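Cellulosome protein dockerin type I (Clostridium thermocellum, PDB 2WZ8) probably attaches a cellulosomal enzyme to plant cell-wall polysaccharide through its family 35 carbohydrate-binding module, a calcium-containing beta-sandwich. Local coordinates at residues Asn30-Gly35 with Asn109-Asp114; Gln36-Ile41 with Asn47-Asn52; Val54-Pro57 with Thr61-Met64. One frame throughout, in Å; residues are numbered along the deposited sequence.

Contact 1. Residues Asn30-Gly35 with Asn109-Asp114; sequences NAASGG and NTYRTD. With MG (magnesium ion), chain C; CA (calcium ion), chain B.
Ala31 and Ala32, in the calcium-binding loop of this beta-sandwich module, lean on Tyr111 just where the chain runs into strand 112-120. The Ala32 methyl CB lies obliquely to the tyrosine ring, 3.7 Å from Tyr111 CZ, and Ala31 O comes in, also obliquely, 3.7 Å from Tyr111 CD2. With CG anti to its own carbonyl carbon (chi1 -62°), Tyr111 directs its ring at the loop, and its hydroxyl is hydrogen-bonded to Asp29 at the root of that loop. No hydrogen bond crosses between the segments; methyls pack against ring and carbonyl, with Ala31 CB 3.4 Å from Asn109 O.

Behind the alanines the loop closes as a type II beta turn, Gly35 N donating to Ala32 O at 2.9 Å, with Ser33 and Gly34 at the corners. This turn presents Ser33 O to the calcium ion at 2.3 Å; Glu12, Glu14, Gln36 and Asp142 complete the protein's share of the site. At the far end of 109-114, Asp114 OD1 binds a magnesium ion at 2.1 Å. Five waters fill the other positions, and one of them, water 1, also donates to Asp114 OD2 at 2.7 Å, which closes a ring through the metal; His100 is a second partner of OD2. Strand 60-69 pairs with 112-114 and packs on Tyr111 through Gln67 and Ala69, while Asp142 of strand 140-147 touches both Ala32 and Tyr111.

Contact 2. Residues Gln36-Ile41 with Asn47-Asn52; sequences QYVGWI and NYLQFN. With CA (calcium ion), chain B.
Trp40 and Asn47 meet without using the indole: Trp40 O lies 3.9 Å from Asn47 CB, while the ring system leads away from the contact and packs edge-to-face with Tyr137. On the other segment the Tyr48 ring has the backbone N of Gln50 at its edge, in plane, and makes a cation-pi contact with Arg128 of strand 123-130. A third flat pair runs along strand 49-56, where Gln50 NE2 donates to Asn52 OD1 at 2.8 Å, almost straight (177°). The donor lies in the carbonyl plane of Asn52 and the acceptor in the amide plane of Gln50, so the two amides fix each other's rotation; Gln50 OE1 is taken by Arg128, and Asn52 ND2 by Ala17 O and Thr19.

The joint between the segments is aliphatic. Leu49, its CG anti to the backbone N (chi1 168°), sends CD2 to within 4.1 Å of Val38 CB. Ile41 crosses Leu49 obliquely, its CD1 4.0 Å from Leu49 CB. Leu20 packs on Val38 and Leu49, and Ile141 of strand 140-147 on Ile41 and Leu49, so the cluster belongs to the core of the sandwich. Nearer the loop, Ile41 CA makes a CA-H...O contact with Asn47 O at 3.5 Å, bent to 143° at the hydrogen. Gln36 O, at the start of the segment, binds the calcium ion at 2.3 Å.

Backbone bonds go elsewhere: Tyr37 and Gly39 to strand 25-28, Val38 to Ile141, Tyr48 to Gly21. What holds 36-41 against 47-52 is the fit of Val38, Ile41 and Leu49, with little that is directional beyond one CH...O contact.

Contact 3. Residues Val54-Pro57 with Thr61-Met64; sequences VYVP and TYRM
Val56 and Tyr62 reach toward each other from opposite directions across the beta-sandwich, one from the end of strand 49-56, the other from the start of strand 60-69. These strands follow one another in the chain but lie in different sheets, so the short turn between them forms a beta-arch: they face each other through side chains, with Val56 and Tyr62 CA atoms 9.2 Å apart, and no hydrogen bond joins the two segments.

The valine covers one face of the tyrosine ring. Val56 CG1 sits 4.0 Å from the centroid of the Tyr62 ring, 19° off the ring normal and shifted toward the rim, a CH-pi contact. Val56 CB stands by the phenol end, 3.7 Å from Tyr62 CZ. The valine's first torsion (chi1 -66°) leaves CG1 beside the backbone N and over the ring, and Val56 CG2 between that N and the carbonyl carbon, at the phenol end, 3.8 Å from Tyr62 OH.

Around this pair, Leu120 and Ile146 touch both side chains, and backbone bonds tie Val56 to Gly123 of the one sheet and Tyr62 to Val118 of the other. The hydroxyl of Tyr62 is hydrogen-bonded to Gln58 O, which pins the end of the ring to the turn of the arch. Pro57, opening that turn, brings its CD to 4.3 Å from Tyr62 OH.

Contacts 1 and 2 share the calcium ion, each supplying one backbone carbonyl, and they touch directly where Tyr111 OH packs against Tyr37 CD2 at 3.3 Å. Contacts 2 and 3 both draw on strand 49-56, adjoining in sequence with centres about 19 Å apart, while contacts 1 and 3 reach the same sheet through its neighbouring strands 112-120 and 60-69. Contact 1 is only partly buried, and its apolar patch sits among metal ligands. Contacts 2 and 3 are buried: aliphatic branches meet in the first, and a methyl covers an aromatic face in the second. Contact 2 is centred about 7 Å from the chain centre, contacts 1 and 3 about 12 and 14 Å.

Contact 1. Residues Asn30-Gly35 with Asn109-Asp114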
# COMPACT_ATOMS: atom_id res chain seq x y z
N ASN A 30 -17.54 0.30 -3.90
CA ASN A 30 -18.30 -0.60 -3.02
C ASN A 30 -17.71 -1.97 -2.88
O ASN A 30 -18.05 -2.67 -1.92
CB ASN A 30 -19.75 -0.74 -3.46
CG ASN A 30 -20.47 0.58 -3.45
OD1 ASN A 30 -21.11 0.95 -4.44
ND2 ASN A 30 -20.38 1.32 -2.32
N ALA A 31 -16.82 -2.34 -3.80
CA ALA A 31 -16.16 -3.65 -3.79
C ALA A 31 -14.96 -3.67 -2.84
O ALA A 31 -14.48 -4.74 -2.49
CB ALA A 31 -15.66 -4.04 -5.17
N ALA A 32 -14.51 -2.50 -2.39
CA ALA A 32 -13.35 -2.37 -1.48
C ALA A 32 -13.73 -2.43 -0.02
O ALA A 32 -14.83 -2.03 0.37
CB ALA A 32 -12.59 -1.04 -1.79
N SER A 33 -12.80 -2.90 0.80
CA SER A 33 -12.96 -2.82 2.25
C SER A 33 -13.20 -1.40 2.69
O SER A 33 -12.48 -0.46 2.31
CB SER A 33 -11.75 -3.43 2.95
OG SER A 33 -11.90 -3.48 4.34
N GLY A 34 -14.26 -1.22 3.46
CA GLY A 34 -14.61 0.11 3.95
C GLY A 34 -15.26 1.02 2.92
O GLY A 34 -15.60 2.18 3.21
N GLY A 35 -15.43 0.48 1.72
CA GLY A 35 -16.01 1.18 0.60
C GLY A 35 -15.13 2.23 -0.07
O GLY A 35 -15.58 2.99 -0.93
N ASN A 109 -11.85 -3.36 -9.74
CA ASN A 109 -12.70 -3.59 -8.59
C ASN A 109 -12.52 -4.99 -8.00
O ASN A 109 -13.31 -5.45 -7.21
CB ASN A 109 -14.17 -3.37 -8.94
CG ASN A 109 -14.67 -4.34 -9.98
OD1 ASN A 109 -13.90 -5.08 -10.60
ND2 ASN A 109 -15.98 -4.34 -10.19
N THR A 110 -11.44 -5.64 -8.38
CA THR A 110 -11.12 -6.99 -7.90
C THR A 110 -9.87 -6.86 -7.03
O THR A 110 -8.76 -6.57 -7.52
CB THR A 110 -10.82 -7.95 -9.06
OG1 THR A 110 -11.95 -7.98 -9.95
CG2 THR A 110 -10.51 -9.36 -8.55
N TYR A 111 -10.10 -7.09 -5.74
CA TYR A 111 -9.09 -6.91 -4.70
C TYR A 111 -8.58 -8.24 -4.18
O TYR A 111 -9.37 -9.10 -3.80
CB TYR A 111 -9.64 -6.07 -3.53
CG TYR A 111 -10.02 -4.68 -3.97
CD1 TYR A 111 -9.10 -3.64 -3.96
CD2 TYR A 111 -11.31 -4.39 -4.38
CE1 TYR A 111 -9.43 -2.37 -4.37
CE2 TYR A 111 -11.64 -3.11 -4.82
CZ TYR A 111 -10.71 -2.09 -4.79
OH TYR A 111 -11.06 -0.82 -5.23
N ARG A 112 -7.27 -8.41 -4.27
CA ARG A 112 -6.61 -9.61 -3.79
C ARG A 112 -5.52 -9.20 -2.81
O ARG A 112 -5.32 -8.01 -2.53
CB ARG A 112 -5.99 -10.44 -4.94
CG ARG A 112 -7.01 -11.07 -5.90
CD ARG A 112 -7.49 -12.49 -5.47
NE ARG A 112 -8.56 -12.39 -4.50
CZ ARG A 112 -9.81 -12.05 -4.81
NH1 ARG A 112 -10.14 -11.80 -6.09
NH2 ARG A 112 -10.73 -11.99 -3.85
N THR A 113 -4.83 -10.19 -2.25
CA THR A 113 -3.78 -9.91 -1.24
C THR A 113 -2.44 -10.50 -1.64
O THR A 113 -2.32 -11.52 -2.35
CB THR A 113 -4.15 -10.42 0.15
OG1 THR A 113 -4.31 -11.83 0.12
CG2 THR A 113 -5.44 -9.76 0.64
N ASP A 114 -1.42 -9.85 -1.13
CA ASP A 114 -0.04 -10.37 -1.17
C ASP A 114 0.68 -9.94 0.09
O ASP A 114 0.26 -9.01 0.77
CB ASP A 114 0.71 -9.90 -2.42
CG ASP A 114 1.84 -10.83 -2.80
OD1 ASP A 114 2.05 -11.92 -2.18
OD2 ASP A 114 2.58 -10.44 -3.73
MG MG C . 3.45 -13.50 -2.29
CA CA B . -10.33 0.38 2.02
O HOH W 1 4.36 -12.44 -4.22
O HOH W 2 4.86 -12.36 -1.24
O HOH W 3 1.81 -14.44 -3.34
O HOH W 4 4.73 -15.02 -2.34
O HOH W 5 2.55 -13.96 -0.39

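Contact 2. Residues Gln36-Ile41 with Asn47-Asn52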
# COMPACT_ATOMS: atom_id res chain seq x y z
N GLN A 36 -13.86 2.19 0.25
CA GLN A 36 -12.90 3.11 -0.37
C GLN A 36 -11.54 2.45 -0.53
O GLN A 36 -11.21 1.45 0.15
CB GLN A 36 -12.69 4.38 0.50
CG GLN A 36 -13.88 5.29 0.69
CD GLN A 36 -13.46 6.50 1.55
OE1 GLN A 36 -12.84 7.41 1.05
NE2 GLN A 36 -13.77 6.47 2.82
N TYR A 37 -10.73 3.09 -1.37
CA TYR A 37 -9.32 2.71 -1.63
C TYR A 37 -8.55 3.97 -1.92
O TYR A 37 -9.12 5.08 -2.01
CB TYR A 37 -9.18 1.69 -2.75
CG TYR A 37 -9.53 2.29 -4.08
CD1 TYR A 37 -8.56 2.82 -4.91
CD2 TYR A 37 -10.86 2.35 -4.49
CE1 TYR A 37 -8.87 3.43 -6.08
CE2 TYR A 37 -11.18 2.96 -5.71
CZ TYR A 37 -10.19 3.47 -6.49
OH TYR A 37 -10.48 4.08 -7.70
N VAL A 38 -7.23 3.84 -2.04
CA VAL A 38 -6.37 4.95 -2.47
C VAL A 38 -5.77 4.62 -3.82
O VAL A 38 -5.21 3.57 -4.02
CB VAL A 38 -5.31 5.31 -1.41
CG1 VAL A 38 -4.35 6.36 -1.95
CG2 VAL A 38 -5.98 5.84 -0.19
N GLY A 39 -5.95 5.55 -4.76
CA GLY A 39 -5.46 5.42 -6.13
C GLY A 39 -4.45 6.50 -6.46
O GLY A 39 -4.19 7.41 -5.67
N TRP A 40 -3.97 6.40 -7.68
CA TRP A 40 -3.02 7.34 -8.30
C TRP A 40 -1.76 7.49 -7.46
O TRP A 40 -1.20 8.58 -7.30
CB TRP A 40 -3.69 8.66 -8.64
CG TRP A 40 -4.76 8.39 -9.62
CD1 TRP A 40 -6.10 8.20 -9.36
CD2 TRP A 40 -4.60 8.11 -11.02
NE1 TRP A 40 -6.77 7.85 -10.51
CE2 TRP A 40 -5.88 7.80 -11.54
CE3 TRP A 40 -3.51 8.09 -11.87
CZ2 TRP A 40 -6.08 7.46 -12.87
CZ3 TRP A 40 -3.71 7.77 -13.20
CH2 TRP A 40 -4.99 7.47 -13.69
N ILE A 41 -1.32 6.35 -6.95
CA ILE A 41 -0.03 6.24 -6.26
C ILE A 41 1.02 5.93 -7.31
O ILE A 41 1.06 4.86 -7.88
CB ILE A 41 -0.02 5.13 -5.19
CG1 ILE A 41 -1.15 5.29 -4.19
CG2 ILE A 41 1.32 5.07 -4.48
CD1 ILE A 41 -1.43 4.00 -3.40
N ASN A 47 3.74 11.53 -5.06
CA ASN A 47 2.34 11.02 -5.12
C ASN A 47 2.23 9.72 -4.34
O ASN A 47 2.17 8.63 -4.91
CB ASN A 47 1.93 10.80 -6.56
CG ASN A 47 2.22 11.98 -7.45
OD1 ASN A 47 2.89 11.85 -8.46
ND2 ASN A 47 1.76 13.13 -7.05
N TYR A 48 2.29 9.86 -3.03
CA TYR A 48 2.49 8.70 -2.12
C TYR A 48 1.31 8.50 -1.16
O TYR A 48 0.50 9.39 -0.95
CB TYR A 48 3.80 8.87 -1.32
CG TYR A 48 3.81 9.99 -0.34
CD1 TYR A 48 3.22 9.87 0.90
CD2 TYR A 48 4.38 11.21 -0.66
CE1 TYR A 48 3.24 10.89 1.82
CE2 TYR A 48 4.37 12.25 0.26
CZ TYR A 48 3.81 12.09 1.49
OH TYR A 48 3.82 13.14 2.41
N LEU A 49 1.27 7.30 -0.59
CA LEU A 49 0.37 6.95 0.49
C LEU A 49 1.22 6.55 1.68
O LEU A 49 2.02 5.62 1.57
CB LEU A 49 -0.50 5.74 0.10
CG LEU A 49 -1.33 5.03 1.16
CD1 LEU A 49 -2.26 5.98 1.93
CD2 LEU A 49 -2.06 3.79 0.60
N GLN A 50 1.06 7.24 2.78
CA GLN A 50 1.72 6.86 4.01
C GLN A 50 0.77 6.52 5.11
O GLN A 50 -0.03 7.33 5.53
CB GLN A 50 2.68 7.97 4.47
CG GLN A 50 3.43 7.63 5.74
CD GLN A 50 4.52 8.62 6.01
OE1 GLN A 50 5.47 8.74 5.21
NE2 GLN A 50 4.41 9.34 7.13
N PHE A 51 0.94 5.30 5.62
CA PHE A 51 0.26 4.82 6.82
C PHE A 51 1.05 5.33 7.99
O PHE A 51 2.24 5.07 8.12
CB PHE A 51 0.22 3.28 6.87
CG PHE A 51 -0.67 2.65 5.83
CD1 PHE A 51 -1.99 2.29 6.16
CD2 PHE A 51 -0.23 2.45 4.55
CE1 PHE A 51 -2.83 1.70 5.24
CE2 PHE A 51 -1.05 1.88 3.61
CZ PHE A 51 -2.39 1.49 3.96
N ASN A 52 0.35 6.06 8.81
CA ASN A 52 0.87 6.59 10.00
C ASN A 52 0.35 5.69 11.16
O ASN A 52 -0.81 5.22 11.20
CB ASN A 52 0.45 8.06 10.21
CG ASN A 52 0.95 8.96 9.12
OD1 ASN A 52 2.16 8.92 8.78
ND2 ASN A 52 0.06 9.84 8.56
CA CA B . -10.33 0.38 2.02

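Contact 3. Residues Val54-Pro57 with Thr61-Met64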
# COMPACT_ATOMS: atom_id res chain seq x y z
N VAL A 54 1.28 2.80 12.56
CA VAL A 54 1.17 1.34 12.54
C VAL A 54 1.87 0.83 13.79
O VAL A 54 3.08 0.90 13.95
CB VAL A 54 1.78 0.78 11.25
CG1 VAL A 54 1.81 -0.78 11.27
CG2 VAL A 54 1.03 1.35 10.03
N TYR A 55 1.07 0.34 14.71
CA TYR A 55 1.52 0.02 16.06
C TYR A 55 1.73 -1.46 16.26
O TYR A 55 0.81 -2.27 16.03
CB TYR A 55 0.50 0.51 17.11
CG TYR A 55 1.00 0.31 18.51
CD1 TYR A 55 1.66 1.31 19.20
CD2 TYR A 55 0.83 -0.91 19.14
CE1 TYR A 55 2.14 1.10 20.49
CE2 TYR A 55 1.31 -1.12 20.41
CZ TYR A 55 1.96 -0.12 21.08
OH TYR A 55 2.40 -0.35 22.39
N VAL A 56 2.92 -1.79 16.75
CA VAL A 56 3.22 -3.14 17.25
C VAL A 56 3.92 -3.07 18.61
O VAL A 56 4.62 -2.12 18.90
CB VAL A 56 4.05 -3.96 16.25
CG1 VAL A 56 3.27 -4.25 14.98
CG2 VAL A 56 5.40 -3.31 15.97
N PRO A 57 3.75 -4.11 19.44
CA PRO A 57 4.32 -4.05 20.78
C PRO A 57 5.80 -4.42 20.86
O PRO A 57 6.46 -4.20 21.89
CB PRO A 57 3.52 -5.13 21.52
CG PRO A 57 3.17 -6.08 20.49
CD PRO A 57 2.83 -5.25 19.29
N THR A 61 10.38 -8.57 12.72
CA THR A 61 9.85 -8.72 11.36
C THR A 61 8.41 -9.23 11.44
O THR A 61 8.08 -10.20 12.14
CB THR A 61 10.74 -9.65 10.50
OG1 THR A 61 12.05 -9.07 10.39
CG2 THR A 61 10.13 -9.87 9.13
N TYR A 62 7.55 -8.52 10.71
CA TYR A 62 6.14 -8.84 10.64
C TYR A 62 5.76 -9.10 9.21
O TYR A 62 6.41 -8.62 8.27
CB TYR A 62 5.30 -7.67 11.17
CG TYR A 62 5.47 -7.47 12.65
CD1 TYR A 62 4.51 -7.94 13.55
CD2 TYR A 62 6.60 -6.82 13.17
CE1 TYR A 62 4.67 -7.78 14.91
CE2 TYR A 62 6.75 -6.66 14.54
CZ TYR A 62 5.78 -7.13 15.40
OH TYR A 62 5.90 -7.00 16.76
N ARG A 63 4.65 -9.78 9.05
CA ARG A 63 4.06 -9.97 7.72
C ARG A 63 3.01 -8.90 7.51
O ARG A 63 2.04 -8.80 8.28
CB ARG A 63 3.44 -11.36 7.61
CG ARG A 63 4.50 -12.42 7.43
CD ARG A 63 3.90 -13.80 7.18
NE ARG A 63 3.14 -14.27 8.33
CZ ARG A 63 1.82 -14.17 8.47
NH1 ARG A 63 1.09 -13.61 7.50
NH2 ARG A 63 1.23 -14.64 9.57
N MET A 64 3.19 -8.14 6.45
CA MET A 64 2.23 -7.11 6.04
C MET A 64 1.43 -7.66 4.86
O MET A 64 1.97 -7.95 3.78
CB MET A 64 2.92 -5.82 5.62
CG MET A 64 1.93 -4.78 5.12
SD MET A 64 2.69 -3.17 4.75
CE MET A 64 3.82 -3.55 3.41